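Local coordinates for tail protein, 43 kDa (Neisseria meningitidis MC58, PDB 3D37) that is of unknown function but probably serves as a baseplate hub component of a Mu-like phage tail, at residues W167-P170 with L174-G177; H287-R290 with L294-P297. All blocks are in the same frame, centred on the assembly; numbering follows the deposited sequence.

Interaction 1 and interaction 2 both close short turns of the same chain and both are largely buried, yet they belong to different parts of it: 167-170 with 174-177 is a regular antiparallel hairpin in the gp44-like second domain, whereas 287-290 with 294-297 is a loop of the C-terminal domain, between strands 278-285 and 300-305. Each has a tryptophan with a methyl over one ring face. The hairpin adds two direct backbone bonds and a leucine pair; the loop has one such bond and uses water for a second link. Their centres lie about 18 Å apart, and Pro170 packs against Gln296 where the two regions meet.

Interaction 1: W167-P170 with L174-G177; sequences WLEP and LVVG
Trp167 holds its CG between its own backbone N and carbonyl carbon (chi1 63°), and this turn lays the indole beside Val175, whose CG1 stands anti to the backbone N (chi1 169°) and reaches over one ring face. The two residues form the hydrogen-bonded pair of an antiparallel beta hairpin, strands 165-168 and 174-177, in the gp44-like second domain. Val175 N donates to Trp167 O at 2.7 Å, while Trp167 N returns a bond to Val175 O at 2.9 Å. Above the indole, Val175 CG1 makes a CH-pi contact, 3.8 Å from the centroid of the six-membered ring of Trp167 and displaced toward the rim. The far end of the ring continues to the backbone of Gly177, with Trp167 CZ3 3.6 Å from Gly177 C, and Phe31 meets the indole edge-to-face.

On the other face of the hairpin Leu168 and Leu174 are the non-hydrogen-bonded pair. Their branches meet at Leu168 CD2 and Leu174 CD1, 3.8 Å apart, and both residues pack on Trp152 of helix 151-161. Strand 174-177 also pairs with strand 130-133, so it is the middle strand of three. Glu169, just past the strand, salt-bridges Lys133 through OE1; its aliphatic part crosses the second methyl of Val175, with Glu169 CG 3.3 Å from Val175 CG2.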
ATOM      1  N   TRP A 167      24.118  28.325  19.270  1.00 30.72           N
ATOM      2  CA  TRP A 167      23.094  28.099  18.246  1.00 31.72           C
ATOM      3  C   TRP A 167      22.821  29.356  17.500  1.00 32.15           C
ATOM      4  O   TRP A 167      23.119  30.429  17.997  1.00 29.50           O
ATOM      5  CB  TRP A 167      21.789  27.571  18.854  1.00 31.26           C
ATOM      6  CG  TRP A 167      21.102  28.501  19.818  1.00 31.67           C
ATOM      7  CD1 TRP A 167      20.139  29.393  19.528  1.00 31.39           C
ATOM      8  CD2 TRP A 167      21.312  28.592  21.243  1.00 31.95           C
ATOM      9  NE1 TRP A 167      19.745  30.062  20.666  1.00 32.32           N
ATOM     10  CE2 TRP A 167      20.441  29.568  21.728  1.00 29.37           C
ATOM     11  CE3 TRP A 167      22.160  27.938  22.139  1.00 29.78           C
ATOM     12  CZ2 TRP A 167      20.355  29.876  23.061  1.00 32.42           C
ATOM     13  CZ3 TRP A 167      22.076  28.217  23.426  1.00 30.03           C
ATOM     14  CH2 TRP A 167      21.200  29.182  23.904  1.00 31.64           C
ATOM     15  N   LEU A 168      22.201  29.202  16.330  1.00 31.88           N
ATOM     16  CA  LEU A 168      21.567  30.304  15.615  1.00 32.07           C
ATOM     17  C   LEU A 168      20.121  30.514  15.995  1.00 32.16           C
ATOM     18  O   LEU A 168      19.336  29.570  16.099  1.00 31.77           O
ATOM     19  CB  LEU A 168      21.642  30.094  14.078  1.00 33.02           C
ATOM     20  CG  LEU A 168      22.964  30.377  13.390  1.00 32.11           C
ATOM     21  CD1 LEU A 168      23.281  31.900  13.397  1.00 31.71           C
ATOM     22  CD2 LEU A 168      24.035  29.582  14.097  1.00 33.18           C
ATOM     23  N   GLU A 169      19.784  31.788  16.159  1.00 33.09           N
ATOM     24  CA  GLU A 169      18.438  32.240  16.351  1.00 34.11           C
ATOM     25  C   GLU A 169      17.761  32.475  15.025  1.00 32.63           C
ATOM     26  O   GLU A 169      18.411  32.586  13.998  1.00 32.76           O
ATOM     27  CB  GLU A 169      18.420  33.539  17.159  1.00 35.73           C
ATOM     28  CG  GLU A 169      19.044  33.370  18.515  1.00 41.78           C
ATOM     29  CD  GLU A 169      18.174  33.876  19.646  1.00 49.95           C
ATOM     30  OE1 GLU A 169      18.258  35.085  19.999  1.00 53.88           O
ATOM     31  OE2 GLU A 169      17.438  33.040  20.219  1.00 57.45           O
ATOM     32  N   PRO A 170      16.448  32.516  15.043  1.00 31.65           N
ATOM     33  CA  PRO A 170      15.662  32.735  13.849  1.00 32.58           C
ATOM     34  C   PRO A 170      16.106  33.882  12.914  1.00 32.35           C
ATOM     35  O   PRO A 170      16.073  33.727  11.677  1.00 32.03           O
ATOM     36  CB  PRO A 170      14.259  32.939  14.416  1.00 31.62           C
ATOM     37  CG  PRO A 170      14.231  32.034  15.572  1.00 30.98           C
ATOM     38  CD  PRO A 170      15.582  32.214  16.204  1.00 32.12           C
ATOM     39  N   LEU A 174      24.022  34.596  16.014  1.00 33.64           N
ATOM     40  CA  LEU A 174      24.686  33.512  16.678  1.00 34.20           C
ATOM     41  C   LEU A 174      24.592  33.761  18.219  1.00 35.02           C
ATOM     42  O   LEU A 174      24.877  34.875  18.697  1.00 34.35           O
ATOM     43  CB  LEU A 174      26.122  33.440  16.194  1.00 33.97           C
ATOM     44  CG  LEU A 174      27.046  32.404  16.835  1.00 35.80           C
ATOM     45  CD1 LEU A 174      26.561  30.952  16.628  1.00 32.98           C
ATOM     46  CD2 LEU A 174      28.478  32.629  16.302  1.00 33.70           C
ATOM     47  N   VAL A 175      24.158  32.743  18.967  1.00 34.48           N
ATOM     48  CA  VAL A 175      24.057  32.836  20.410  1.00 34.67           C
ATOM     49  C   VAL A 175      25.060  31.846  20.953  1.00 35.50           C
ATOM     50  O   VAL A 175      25.248  30.808  20.349  1.00 35.14           O
ATOM     51  CB  VAL A 175      22.667  32.554  20.908  1.00 33.55           C
ATOM     52  CG1 VAL A 175      22.646  32.382  22.435  1.00 33.55           C
ATOM     53  CG2 VAL A 175      21.720  33.653  20.494  1.00 33.74           C
ATOM     54  N   VAL A 176      25.819  32.234  21.994  1.00 37.14           N
ATOM     55  CA  VAL A 176      26.482  31.251  22.891  1.00 37.35           C
ATOM     56  C   VAL A 176      25.780  31.459  24.198  1.00 37.18           C
ATOM     57  O   VAL A 176      25.549  32.606  24.633  1.00 38.43           O
ATOM     58  CB  VAL A 176      28.015  31.343  23.002  1.00 38.40           C
ATOM     59  CG1 VAL A 176      28.510  30.423  24.105  1.00 40.93           C
ATOM     60  CG2 VAL A 176      28.675  30.882  21.713  1.00 39.70           C
ATOM     61  N   GLY A 177      25.332  30.358  24.783  1.00 36.41           N
ATOM     62  CA  GLY A 177      24.424  30.455  25.904  1.00 36.42           C
ATOM     63  C   GLY A 177      23.884  29.141  26.417  1.00 36.01           C
ATOM     64  O   GLY A 177      24.463  28.083  26.222  1.00 35.78           O
TER

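Interaction 2: H287-R290 with L294-P297; sequences HKTR and LWQP
One face of the Trp295 indole receives the methyl of Thr289, and at its edge, in the ring plane, sits a water. Thr289 CG2 lies 3.8 Å from the centroid of the six-membered ring of Trp295, 14° off its normal, in a CH-pi contact. The water accepts from Trp295 NE1 (2.9 Å) and donates to Lys288 O (2.8 Å), bridging the two sides of this loop between strands 278-285 and 300-305. Trp295 also packs on Ala187 and Leu189 of strand 187-191.

Only one direct hydrogen bond joins the backbones: Trp295 N donates to His287 O at 3.2 Å, a fairly straight bond of 166°. His287 O also takes a CA-H...O contact from Leu294 CA, 3.5 Å away. Beside it, the extended chain of Lys288 crosses Leu294, whose CD2 touches Lys288 CG at 3.8 Å, while the ammonium end forms a salt bridge with Asp64. Thr289 OG1 lies between the backbone N and the carbonyl carbon (chi1 71°), leaving CG2 anti to the carbonyl carbon; bonds from OG1 to Asp291 and Val293 N probably hold this rotation, with CG2 over the indole. With one direct backbone bond, the two sides are also joined by the methyl over the ring, the Leu294-Lys288 packing and the water.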
ATOM      1  N   HIS A 287       1.195  25.454  14.552  1.00 27.05           N
ATOM      2  CA  HIS A 287       2.535  25.904  14.800  1.00 27.43           C
ATOM      3  C   HIS A 287       2.693  26.880  15.971  1.00 27.41           C
ATOM      4  O   HIS A 287       3.805  27.226  16.328  1.00 25.65           O
ATOM      5  CB  HIS A 287       3.097  26.547  13.553  1.00 27.49           C
ATOM      6  CG  HIS A 287       3.251  25.578  12.418  1.00 27.55           C
ATOM      7  ND1 HIS A 287       3.235  25.975  11.102  1.00 29.74           N
ATOM      8  CD2 HIS A 287       3.342  24.231  12.402  1.00 22.71           C
ATOM      9  CE1 HIS A 287       3.336  24.913  10.326  1.00 25.84           C
ATOM     10  NE2 HIS A 287       3.458  23.854  11.095  1.00 29.06           N
ATOM     11  N   LYS A 288       1.568  27.288  16.577  1.00 27.09           N
ATOM     12  CA  LYS A 288       1.563  28.280  17.667  1.00 28.28           C
ATOM     13  C   LYS A 288       0.873  27.755  18.899  1.00 28.54           C
ATOM     14  O   LYS A 288      -0.040  26.988  18.803  1.00 27.15           O
ATOM     15  CB  LYS A 288       0.827  29.525  17.239  1.00 28.31           C
ATOM     16  CG  LYS A 288       1.641  30.340  16.301  1.00 29.49           C
ATOM     17  CD  LYS A 288       0.821  31.411  15.598  1.00 27.50           C
ATOM     18  CE  LYS A 288       1.779  32.373  14.898  1.00 33.09           C
ATOM     19  NZ  LYS A 288       1.128  33.477  14.057  1.00 34.10           N
ATOM     20  N   THR A 289       1.351  28.175  20.048  1.00 29.27           N
ATOM     21  CA  THR A 289       0.566  28.059  21.257  1.00 31.36           C
ATOM     22  C   THR A 289      -0.750  28.863  21.176  1.00 31.99           C
ATOM     23  O   THR A 289      -0.930  29.738  20.345  1.00 29.46           O
ATOM     24  CB  THR A 289       1.298  28.603  22.450  1.00 30.73           C
ATOM     25  OG1 THR A 289       1.365  30.050  22.353  1.00 31.58           O
ATOM     26  CG2 THR A 289       2.695  27.997  22.565  1.00 29.24           C
ATOM     27  N   ARG A 290      -1.645  28.565  22.099  1.00 34.33           N
ATOM     28  CA  ARG A 290      -2.888  29.300  22.231  1.00 36.15           C
ATOM     29  C   ARG A 290      -2.697  30.824  22.351  1.00 34.26           C
ATOM     30  O   ARG A 290      -3.535  31.586  21.906  1.00 34.54           O
ATOM     31  CB  ARG A 290      -3.688  28.792  23.449  1.00 36.83           C
ATOM     32  CG  ARG A 290      -4.641  27.721  23.094  1.00 41.51           C
ATOM     33  CD  ARG A 290      -5.959  27.773  23.932  1.00 44.35           C
ATOM     34  NE  ARG A 290      -7.021  28.612  23.329  1.00 49.74           N
ATOM     35  CZ  ARG A 290      -7.607  28.387  22.141  1.00 50.49           C
ATOM     36  NH1 ARG A 290      -7.282  27.355  21.372  1.00 50.61           N
ATOM     37  NH2 ARG A 290      -8.535  29.229  21.713  1.00 51.73           N
ATOM     38  N   LEU A 294       5.015  31.034  18.374  1.00 27.74           N
ATOM     39  CA  LEU A 294       5.630  30.002  17.568  1.00 28.34           C
ATOM     40  C   LEU A 294       6.500  29.071  18.422  1.00 27.68           C
ATOM     41  O   LEU A 294       7.353  29.523  19.109  1.00 27.48           O
ATOM     42  CB  LEU A 294       6.435  30.622  16.441  1.00 28.03           C
ATOM     43  CG  LEU A 294       5.585  31.208  15.336  1.00 27.38           C
ATOM     44  CD1 LEU A 294       6.327  32.236  14.509  1.00 28.60           C
ATOM     45  CD2 LEU A 294       4.973  30.127  14.437  1.00 23.72           C
ATOM     46  N   TRP A 295       6.236  27.761  18.347  1.00 27.86           N
ATOM     47  CA  TRP A 295       7.056  26.771  19.035  1.00 27.00           C
ATOM     48  C   TRP A 295       8.509  26.966  18.583  1.00 26.62           C
ATOM     49  O   TRP A 295       8.780  27.139  17.408  1.00 26.26           O
ATOM     50  CB  TRP A 295       6.585  25.338  18.730  1.00 26.18           C
ATOM     51  CG  TRP A 295       5.211  25.025  19.132  1.00 24.81           C
ATOM     52  CD1 TRP A 295       4.158  24.822  18.305  1.00 24.24           C
ATOM     53  CD2 TRP A 295       4.718  24.814  20.454  1.00 24.47           C
ATOM     54  NE1 TRP A 295       3.057  24.500  19.008  1.00 23.32           N
ATOM     55  CE2 TRP A 295       3.352  24.529  20.337  1.00 23.56           C
ATOM     56  CE3 TRP A 295       5.282  24.897  21.727  1.00 24.38           C
ATOM     57  CZ2 TRP A 295       2.550  24.281  21.445  1.00 26.34           C
ATOM     58  CZ3 TRP A 295       4.490  24.675  22.803  1.00 24.09           C
ATOM     59  CH2 TRP A 295       3.159  24.348  22.670  1.00 23.43           C
ATOM     60  N   GLN A 296       9.412  26.943  19.538  1.00 27.94           N
ATOM     61  CA  GLN A 296      10.816  27.261  19.319  1.00 28.07           C
ATOM     62  C   GLN A 296      11.609  26.637  20.435  1.00 27.15           C
ATOM     63  O   GLN A 296      11.220  26.744  21.623  1.00 25.99           O
ATOM     64  CB  GLN A 296      10.993  28.786  19.377  1.00 28.21           C
ATOM     65  CG  GLN A 296      12.378  29.296  18.985  1.00 31.26           C
ATOM     66  CD  GLN A 296      12.680  29.088  17.503  1.00 34.70           C
ATOM     67  OE1 GLN A 296      13.854  28.936  17.143  1.00 42.16           O
ATOM     68  NE2 GLN A 296      11.653  29.105  16.646  1.00 28.46           N
ATOM     69  N   PRO A 297      12.773  26.028  20.105  1.00 27.66           N
ATOM     70  CA  PRO A 297      13.592  25.471  21.221  1.00 27.27           C
ATOM     71  C   PRO A 297      13.911  26.509  22.272  1.00 28.02           C
ATOM     72  O   PRO A 297      14.155  27.648  21.896  1.00 27.83           O
ATOM     73  CB  PRO A 297      14.853  24.976  20.493  1.00 26.50           C
ATOM     74  CG  PRO A 297      14.354  24.660  19.103  1.00 27.15           C
ATOM     75  CD  PRO A 297      13.401  25.769  18.802  1.00 26.81           C
TER
HETATM   76  O   HOH W   1       0.349  24.271  18.074  1.00 24.93           O